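Local coordinates for uncharacterized protein (PDB 4X5M) that mediates sugar transport across the membrane down a concentration gradient as a homodimer, probably by rocking movements that open a cargo-binding cavity first to one side and then to the other, at residues A[22-27]-A[70-75]; A[30-35]-A[78-83]; A[49-54]-A[65-70]. One frame throughout, in Å; residues are numbered along the deposited sequence.

Interaction 1: residues A[22-27]-A[70-75]; sequences QSIKTI and LFLAAP. With OLA (oleic acid), chain E.
Ile27 sets CG1 anti to its own carbonyl carbon (chi1 -65°) and then runs out straight (chi2 177°), and this carries its terminal methyl across to the neighbouring helix. CD1 comes to rest 3.8 Å from Pro75 CB, the two side chains crossing at a slant. The same methyl lies 4.2 Å from Leu72 O, a carbonyl one turn before the proline, so it sits beside the turn where the helix is kinked; the ring nitrogen of Pro75 has no hydrogen to give to the turn before.

One turn back along 22-27 the helices come closer. Ser23 and Leu72 meet at their roots, with 4.3 Å between Ser23 CB and Leu72 CB, and the small serine lets the backbones approach. Beside it the touch is looser, Ile24 CG1 standing 4.4 Å from Leu72 CD2. The touching side-chain atoms are carbons, against one another or against Leu72 O, and the Thr26 hydroxyl bonds within its own helix: OG1 reaches Gln22 O at 3.0 Å, from the face opposite to the one used by Thr26 N.

Away from this seam, segment 70-75 of helix 60-86 meets lipid. An oleic acid tail lies over one face of the Phe71 ring, OLA C15 being 3.6 Å from Phe71 CZ, and its end also runs past Ala74. Leu70 and Ala73 pack on Leu44 of helix 37-57, while Gln22 packs on Met39 of the second subunit.

The segment axes pass 9.5 Å apart and cross at 40°, both running the same way. That is the pairing of the first and third transmembrane helices in the three-helix bundle of a SemiSWEET protomer, a PQ-loop fold in which the third helix stands between the other two.

Interaction 2: residues A[30-35]-A[78-83]; sequences RNTEGI and VITLIN. With OLA (oleic acid), chain D.
Thr32 opens a type II beta turn, Thr32 to Ile35, in the loop between the first two transmembrane helices, and sets its side chain against helix 60-86, the third. Its CB lies 3.5 Å from Thr80 OG1. From there the methyl branch, anti to the carbonyl carbon, dips between two residues of the helix: CG2 is 3.3 Å from Thr80 OG1 and 3.7 Å from Ile79 CG2. The hydroxyl branch turns the other way, placing OG1 3.6 Å from Asn83 CB. Thr80 OG1 is hydrogen-bonded to Val76 O, and on the loop side the atoms against it are carbons, Ile35 CG2 approaching the same oxygen from another direction at 3.5 Å.

Gly34 takes the positive-phi position of the turn, and an Asx turn lies just ahead, where Asn31 OD1 accepts from Glu33 N at 3.3 Å. At the head of the loop Arg30 lays its CA against Ile79 CG2, 3.9 Å away. An alanine in place of Ile79 lacks CG2 and would probably leave the Thr32 methyl and Arg30 CA without their closest carbon contact, opening a gap between loop and helix. The other branch of Ile79 faces lipid, CG1 standing 3.6 Å from O2 of the oleic acid carboxylate.

Interaction 3: residues A[49-54]-A[65-70]; sequences SWIAYG and ANIVTL. With OLB ((2S)-2,3-dihydroxypropyl (9Z)-octadec-9-enoate), chain G.
The Trp50 indole has a lipid lying over one face: C24 of the monoolein (OLB) headgroup sits 3.8 Å above the ring plane, offset toward the rim. Asn66 approaches more obliquely, its amide plane only 19° from that of the indole, and the two groups meet at the tryptophan's base, where Trp50 CB is 3.4 Å from Asn66 CG. Trp50 NE1 bonds to Thr15 OG1 of the second subunit. The amide grips the lipid as well: Asn66 ND2 gives a bent hydrogen bond to OLB O23 at 2.9 Å and another to Val62 O, and Asn66 OD1 lies 2.8 Å from OLB O19.

Since Asn66 of the second subunit also bonds to this lipid, the headgroup occupies a site shared by both protomers, probably part of the cargo-binding cavity of the SemiSWEET dimer. Part of the wall around the lipid is formed by the antiparallel pair of second and third transmembrane helices, whose segment axes run at 152° and 9.2 Å apart.

Behind the polar groups Ile51 fills the interface. With CG1 anti to the carbonyl carbon (chi1 -65°), it slides past the asparagine in the opposite direction, CG1 lying 3.9 Å from Asn66 CB. Its tip then crosses Ile67 at about a right angle, with 4.1 Å between Ile51 CD1 and Ile67 CG1, and reaches Leu70 CD2 at 4.2 Å.

In the fold
From the N terminus, helix 3-17 leads into helix 20-29, which carries the first half of interaction 1; the loop that follows supplies residues 30-35 of interaction 2. The chain then runs through helix 37-57 and turns back into helix 60-86, where all three contacts end. Interaction 3 closes first, a short hairpin of the second and third transmembrane helices, and it lies within the longer loops closed by the other two. Those two cross, their segments alternating, and they touch directly where Thr26 packs on Thr32 and Ile35. Interactions 1 and 3 share Leu70 but lie on opposite sides of the chain's centre. Helix 60-86 is thus tied to helix 20-29, to the loop after it and to helix 37-57.

Interaction 1: residues A[22-27]-A[70-75]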
# COMPACT_ATOMS: atom_id res chain seq x y z
N GLN A 22 5.10 -11.03 0.90
CA GLN A 22 4.43 -11.22 2.18
C GLN A 22 3.04 -11.83 1.99
O GLN A 22 2.65 -12.76 2.69
CB GLN A 22 4.32 -9.90 2.95
CG GLN A 22 5.64 -9.39 3.50
CD GLN A 22 5.46 -8.27 4.51
OE1 GLN A 22 4.37 -7.70 4.63
NE2 GLN A 22 6.51 -7.96 5.26
N SER A 23 2.29 -11.28 1.03
CA SER A 23 0.95 -11.78 0.72
C SER A 23 1.01 -13.19 0.15
O SER A 23 0.21 -14.05 0.50
CB SER A 23 0.24 -10.85 -0.26
OG SER A 23 0.01 -9.58 0.33
N ILE A 24 1.98 -13.42 -0.74
CA ILE A 24 2.17 -14.73 -1.35
C ILE A 24 2.48 -15.78 -0.29
O ILE A 24 1.94 -16.89 -0.31
CB ILE A 24 3.30 -14.71 -2.40
CG1 ILE A 24 2.93 -13.79 -3.56
CG2 ILE A 24 3.60 -16.11 -2.91
CD1 ILE A 24 4.05 -13.60 -4.57
N LYS A 25 3.35 -15.42 0.66
CA LYS A 25 3.69 -16.30 1.77
C LYS A 25 2.46 -16.63 2.61
O LYS A 25 2.27 -17.78 3.02
CB LYS A 25 4.76 -15.66 2.65
CG LYS A 25 5.25 -16.56 3.78
CD LYS A 25 5.94 -15.76 4.87
CE LYS A 25 7.21 -16.45 5.34
NZ LYS A 25 6.98 -17.90 5.62
N THR A 26 1.63 -15.62 2.85
CA THR A 26 0.41 -15.80 3.63
C THR A 26 -0.55 -16.74 2.91
O THR A 26 -1.14 -17.62 3.53
CB THR A 26 -0.30 -14.45 3.89
OG1 THR A 26 0.56 -13.60 4.65
CG2 THR A 26 -1.60 -14.66 4.64
N ILE A 27 -0.69 -16.55 1.60
CA ILE A 27 -1.55 -17.40 0.79
C ILE A 27 -1.02 -18.83 0.77
O ILE A 27 -1.79 -19.79 0.86
CB ILE A 27 -1.65 -16.87 -0.66
CG1 ILE A 27 -2.36 -15.51 -0.67
CG2 ILE A 27 -2.38 -17.85 -1.55
CD1 ILE A 27 -2.45 -14.87 -2.04
N LEU A 70 -5.74 -6.09 -5.47
CA LEU A 70 -6.98 -6.78 -5.16
C LEU A 70 -6.80 -8.30 -5.21
O LEU A 70 -7.30 -9.02 -4.34
CB LEU A 70 -8.09 -6.35 -6.12
CG LEU A 70 -9.45 -7.04 -5.95
CD1 LEU A 70 -10.05 -6.73 -4.59
CD2 LEU A 70 -10.40 -6.64 -7.07
N PHE A 71 -6.08 -8.77 -6.22
CA PHE A 71 -5.84 -10.21 -6.38
C PHE A 71 -4.89 -10.76 -5.33
O PHE A 71 -4.76 -11.97 -5.17
CB PHE A 71 -5.29 -10.50 -7.78
CG PHE A 71 -6.35 -10.73 -8.82
CD1 PHE A 71 -7.00 -9.67 -9.42
CD2 PHE A 71 -6.70 -12.02 -9.19
CE1 PHE A 71 -7.98 -9.88 -10.37
CE2 PHE A 71 -7.68 -12.24 -10.14
CZ PHE A 71 -8.32 -11.17 -10.73
N LEU A 72 -4.21 -9.86 -4.61
CA LEU A 72 -3.30 -10.27 -3.54
C LEU A 72 -3.96 -10.12 -2.18
O LEU A 72 -3.78 -10.96 -1.30
CB LEU A 72 -2.01 -9.45 -3.60
CG LEU A 72 -1.01 -9.83 -4.68
CD1 LEU A 72 0.19 -8.89 -4.68
CD2 LEU A 72 -0.56 -11.27 -4.50
N ALA A 73 -4.73 -9.05 -2.01
CA ALA A 73 -5.34 -8.73 -0.72
C ALA A 73 -6.59 -9.55 -0.43
O ALA A 73 -6.79 -10.00 0.70
CB ALA A 73 -5.66 -7.24 -0.65
N ALA A 74 -7.43 -9.74 -1.44
CA ALA A 74 -8.68 -10.47 -1.26
C ALA A 74 -8.48 -11.93 -0.80
O ALA A 74 -9.17 -12.37 0.11
CB ALA A 74 -9.51 -10.44 -2.55
N PRO A 75 -7.53 -12.67 -1.42
CA PRO A 75 -7.31 -14.03 -0.91
C PRO A 75 -6.81 -14.05 0.53
O PRO A 75 -7.15 -14.97 1.28
CB PRO A 75 -6.25 -14.59 -1.86
CG PRO A 75 -6.43 -13.82 -3.11
CD PRO A 75 -6.76 -12.43 -2.65
C1 OLA E . -11.21 0.12 -18.62
O1 OLA E . -12.41 0.15 -18.97
O2 OLA E . -10.49 1.16 -18.74
C2 OLA E . -10.61 -1.15 -18.07
C3 OLA E . -11.00 -1.29 -16.61
C4 OLA E . -11.51 -2.68 -16.34
C5 OLA E . -12.39 -2.64 -15.10
C6 OLA E . -12.36 -3.98 -14.39
C7 OLA E . -13.02 -3.83 -13.04
C8 OLA E . -12.99 -5.15 -12.30
C9 OLA E . -11.74 -5.22 -11.45
C10 OLA E . -11.39 -6.37 -10.84
C11 OLA E . -12.23 -7.61 -11.00
C12 OLA E . -11.56 -8.76 -10.28
C13 OLA E . -12.32 -10.05 -10.52
C14 OLA E . -12.48 -10.81 -9.22
C15 OLA E . -11.13 -10.96 -8.55
C16 OLA E . -11.34 -11.36 -7.10
C17 OLA E . -10.02 -11.35 -6.37
C18 OLA E . -9.25 -12.62 -6.69

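Interaction 2: residues A[30-35]-A[78-83]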
# COMPACT_ATOMS: atom_id res chain seq x y z
N ARG A 30 -1.03 -20.13 4.63
CA ARG A 30 -2.34 -19.96 5.28
C ARG A 30 -2.20 -19.50 6.73
O ARG A 30 -3.09 -19.72 7.55
CB ARG A 30 -3.15 -21.26 5.21
CG ARG A 30 -3.57 -21.68 3.81
CD ARG A 30 -4.40 -22.94 3.84
NE ARG A 30 -4.99 -23.24 2.54
CZ ARG A 30 -4.44 -24.04 1.63
NH1 ARG A 30 -3.28 -24.63 1.88
NH2 ARG A 30 -5.05 -24.25 0.48
N ASN A 31 -1.07 -18.86 7.04
CA ASN A 31 -0.85 -18.31 8.37
C ASN A 31 -1.29 -16.85 8.41
O ASN A 31 -0.64 -15.98 7.83
CB ASN A 31 0.63 -18.43 8.75
CG ASN A 31 0.88 -18.18 10.23
OD1 ASN A 31 0.06 -17.58 10.92
ND2 ASN A 31 2.02 -18.65 10.73
N THR A 32 -2.39 -16.59 9.10
CA THR A 32 -2.97 -15.25 9.15
C THR A 32 -2.99 -14.66 10.55
O THR A 32 -3.85 -13.84 10.88
CB THR A 32 -4.42 -15.25 8.60
OG1 THR A 32 -5.21 -16.18 9.34
CG2 THR A 32 -4.44 -15.63 7.13
N GLU A 33 -2.05 -15.08 11.39
CA GLU A 33 -1.93 -14.54 12.74
C GLU A 33 -1.52 -13.07 12.70
O GLU A 33 -0.56 -12.70 12.02
CB GLU A 33 -0.92 -15.35 13.56
CG GLU A 33 -1.47 -16.67 14.09
N GLY A 34 -2.25 -12.24 13.44
CA GLY A 34 -1.94 -10.82 13.52
C GLY A 34 -2.72 -9.98 12.53
O GLY A 34 -2.92 -8.79 12.74
N ILE A 35 -3.16 -10.61 11.45
CA ILE A 35 -3.91 -9.92 10.41
C ILE A 35 -5.27 -9.44 10.92
O ILE A 35 -6.07 -10.23 11.42
CB ILE A 35 -4.13 -10.81 9.18
CG1 ILE A 35 -2.79 -11.18 8.54
CG2 ILE A 35 -5.03 -10.11 8.17
CD1 ILE A 35 -2.90 -12.03 7.30
N VAL A 78 -9.80 -13.66 2.74
CA VAL A 78 -10.56 -14.91 2.67
C VAL A 78 -10.00 -15.96 3.62
O VAL A 78 -10.73 -16.54 4.42
CB VAL A 78 -10.58 -15.49 1.24
CG1 VAL A 78 -11.04 -16.94 1.26
CG2 VAL A 78 -11.48 -14.66 0.34
N ILE A 79 -8.70 -16.20 3.52
CA ILE A 79 -8.02 -17.15 4.40
C ILE A 79 -8.13 -16.72 5.86
O ILE A 79 -8.33 -17.56 6.75
CB ILE A 79 -6.53 -17.30 4.02
CG1 ILE A 79 -6.39 -17.78 2.57
CG2 ILE A 79 -5.82 -18.26 4.97
CD1 ILE A 79 -4.97 -17.80 2.07
N THR A 80 -8.03 -15.42 6.10
CA THR A 80 -8.14 -14.88 7.45
C THR A 80 -9.51 -15.17 8.06
O THR A 80 -9.61 -15.59 9.21
CB THR A 80 -7.90 -13.35 7.48
OG1 THR A 80 -6.58 -13.07 6.99
CG2 THR A 80 -8.04 -12.81 8.89
N LEU A 81 -10.55 -14.96 7.27
CA LEU A 81 -11.92 -15.20 7.72
C LEU A 81 -12.19 -16.69 7.94
O LEU A 81 -12.94 -17.07 8.83
CB LEU A 81 -12.92 -14.62 6.71
CG LEU A 81 -12.97 -13.10 6.64
CD1 LEU A 81 -13.84 -12.63 5.48
CD2 LEU A 81 -13.47 -12.52 7.96
N ILE A 82 -11.56 -17.53 7.11
CA ILE A 82 -11.68 -18.98 7.27
C ILE A 82 -11.01 -19.44 8.56
O ILE A 82 -11.59 -20.19 9.34
CB ILE A 82 -11.07 -19.73 6.07
CG1 ILE A 82 -11.90 -19.49 4.80
CG2 ILE A 82 -10.99 -21.22 6.36
CD1 ILE A 82 -11.34 -20.18 3.57
N ASN A 83 -9.78 -18.98 8.78
CA ASN A 83 -9.04 -19.32 9.99
C ASN A 83 -9.73 -18.80 11.25
O ASN A 83 -9.74 -19.47 12.28
CB ASN A 83 -7.61 -18.76 9.93
CG ASN A 83 -6.78 -19.41 8.84
OD1 ASN A 83 -5.84 -18.81 8.32
ND2 ASN A 83 -7.12 -20.65 8.49
C1 OLA D . -7.31 -19.33 -1.10
O1 OLA D . -7.49 -20.17 -0.18
O2 OLA D . -7.41 -18.09 -0.86
C2 OLA D . -6.96 -19.79 -2.50
C3 OLA D . -7.13 -18.64 -3.46
C4 OLA D . -8.53 -18.66 -4.03
C5 OLA D . -8.85 -17.30 -4.62
C6 OLA D . -10.27 -16.92 -4.25
C7 OLA D . -10.34 -15.43 -4.00
C8 OLA D . -11.76 -15.04 -3.63
C9 OLA D . -12.62 -15.05 -4.88
C10 OLA D . -13.67 -14.21 -4.97
C11 OLA D . -14.00 -13.26 -3.84
C12 OLA D . -15.09 -12.30 -4.29
C13 OLA D . -14.49 -11.22 -5.16
C14 OLA D . -15.57 -10.56 -5.98
C15 OLA D . -14.95 -9.49 -6.86
C16 OLA D . -16.03 -8.79 -7.65
C17 OLA D . -15.52 -7.43 -8.08
C18 OLA D . -16.45 -6.83 -9.10

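Interaction 3: residues A[49-54]-A[65-70]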
# COMPACT_ATOMS: atom_id res chain seq x y z
N SER A 49 -12.30 1.52 -4.57
CA SER A 49 -12.53 2.92 -4.89
C SER A 49 -11.45 3.48 -5.83
O SER A 49 -11.75 4.31 -6.69
CB SER A 49 -12.60 3.75 -3.61
OG SER A 49 -13.65 3.31 -2.76
N TRP A 50 -10.22 3.02 -5.66
CA TRP A 50 -9.13 3.40 -6.57
C TRP A 50 -9.41 2.90 -7.98
O TRP A 50 -9.14 3.59 -8.96
CB TRP A 50 -7.79 2.85 -6.09
CG TRP A 50 -7.10 3.67 -5.03
CD1 TRP A 50 -6.82 3.28 -3.76
CD2 TRP A 50 -6.60 5.01 -5.17
NE1 TRP A 50 -6.18 4.30 -3.08
CE2 TRP A 50 -6.04 5.37 -3.93
CE3 TRP A 50 -6.59 5.94 -6.21
CZ2 TRP A 50 -5.46 6.62 -3.70
CZ3 TRP A 50 -6.01 7.18 -5.99
CH2 TRP A 50 -5.46 7.51 -4.74
N ILE A 51 -9.95 1.69 -8.07
CA ILE A 51 -10.29 1.10 -9.36
C ILE A 51 -11.36 1.93 -10.06
O ILE A 51 -11.25 2.21 -11.25
CB ILE A 51 -10.78 -0.36 -9.20
CG1 ILE A 51 -9.65 -1.24 -8.67
CG2 ILE A 51 -11.29 -0.90 -10.53
CD1 ILE A 51 -10.03 -2.69 -8.49
N ALA A 52 -12.39 2.33 -9.32
CA ALA A 52 -13.41 3.23 -9.84
C ALA A 52 -12.78 4.55 -10.26
O ALA A 52 -13.11 5.10 -11.32
CB ALA A 52 -14.50 3.46 -8.81
N TYR A 53 -11.88 5.05 -9.43
CA TYR A 53 -11.16 6.29 -9.70
C TYR A 53 -10.31 6.16 -10.96
O TYR A 53 -10.30 7.05 -11.81
CB TYR A 53 -10.28 6.68 -8.51
CG TYR A 53 -9.60 8.02 -8.66
CD1 TYR A 53 -10.34 9.19 -8.71
CD2 TYR A 53 -8.21 8.11 -8.73
CE1 TYR A 53 -9.73 10.42 -8.83
CE2 TYR A 53 -7.59 9.34 -8.85
CZ TYR A 53 -8.36 10.49 -8.90
OH TYR A 53 -7.76 11.72 -9.03
N GLY A 54 -9.59 5.05 -11.06
CA GLY A 54 -8.73 4.79 -12.21
C GLY A 54 -9.50 4.74 -13.52
O GLY A 54 -9.03 5.22 -14.55
N ALA A 65 -2.36 -1.24 -10.79
CA ALA A 65 -1.74 -1.30 -9.47
C ALA A 65 -2.72 -1.87 -8.44
O ALA A 65 -2.37 -2.74 -7.65
CB ALA A 65 -1.27 0.08 -9.03
N ASN A 66 -3.95 -1.38 -8.48
CA ASN A 66 -4.96 -1.77 -7.51
C ASN A 66 -5.68 -3.07 -7.87
O ASN A 66 -6.19 -3.76 -6.99
CB ASN A 66 -5.98 -0.65 -7.34
CG ASN A 66 -5.41 0.54 -6.58
OD1 ASN A 66 -5.42 0.57 -5.35
ND2 ASN A 66 -4.91 1.52 -7.32
N ILE A 67 -5.71 -3.41 -9.15
CA ILE A 67 -6.30 -4.68 -9.57
C ILE A 67 -5.41 -5.82 -9.09
O ILE A 67 -5.90 -6.81 -8.55
CB ILE A 67 -6.49 -4.76 -11.10
CG1 ILE A 67 -7.61 -3.82 -11.54
CG2 ILE A 67 -6.81 -6.18 -11.52
CD1 ILE A 67 -7.79 -3.74 -13.04
N VAL A 68 -4.10 -5.68 -9.28
CA VAL A 68 -3.14 -6.66 -8.79
C VAL A 68 -3.18 -6.72 -7.26
O VAL A 68 -3.14 -7.80 -6.67
CB VAL A 68 -1.70 -6.35 -9.26
CG1 VAL A 68 -0.72 -7.32 -8.63
CG2 VAL A 68 -1.61 -6.42 -10.77
N THR A 69 -3.27 -5.55 -6.64
CA THR A 69 -3.41 -5.46 -5.18
C THR A 69 -4.65 -6.23 -4.72
O THR A 69 -4.61 -6.94 -3.72
CB THR A 69 -3.51 -4.00 -4.71
OG1 THR A 69 -2.31 -3.30 -5.06
CG2 THR A 69 -3.70 -3.93 -3.21
N LEU A 70 -5.74 -6.09 -5.47
CA LEU A 70 -6.98 -6.78 -5.16
C LEU A 70 -6.80 -8.30 -5.21
O LEU A 70 -7.30 -9.02 -4.34
CB LEU A 70 -8.09 -6.35 -6.12
CG LEU A 70 -9.45 -7.04 -5.95
CD1 LEU A 70 -10.05 -6.73 -4.59
CD2 LEU A 70 -10.40 -6.64 -7.07
C1 OLB G . -2.56 1.07 -3.75
C2 OLB G . -1.54 0.13 -3.15
C3 OLB G . -1.83 0.01 -1.67
C4 OLB G . -0.56 0.22 -0.87
C5 OLB G . -0.89 0.95 0.42
O19 OLB G . -3.66 1.18 -3.24
O20 OLB G . -2.24 1.82 -4.89
C21 OLB G . -3.01 2.99 -5.03
C22 OLB G . -2.37 3.88 -6.07
O23 OLB G . -3.14 3.83 -7.25
C24 OLB G . -2.32 5.30 -5.57
O25 OLB G . -1.06 5.53 -4.98
C6 OLB G . 0.35 1.26 1.25
C7 OLB G . 0.96 -0.03 1.78
C8 OLB G . 0.93 -0.13 3.30
C9 OLB G . 2.19 0.43 3.94
C10 OLB G . 3.30 -0.30 4.16
C11 OLB G . 3.37 -1.77 3.80
C12 OLB G . 2.86 -2.62 4.95
C13 OLB G . 1.91 -3.64 4.36
C14 OLB G . 0.89 -4.10 5.38
C15 OLB G . -0.05 -5.06 4.69
C16 OLB G . -0.75 -4.32 3.57
C17 OLB G . -0.86 -5.21 2.35
C18 OLB G . -0.67 -4.35 1.12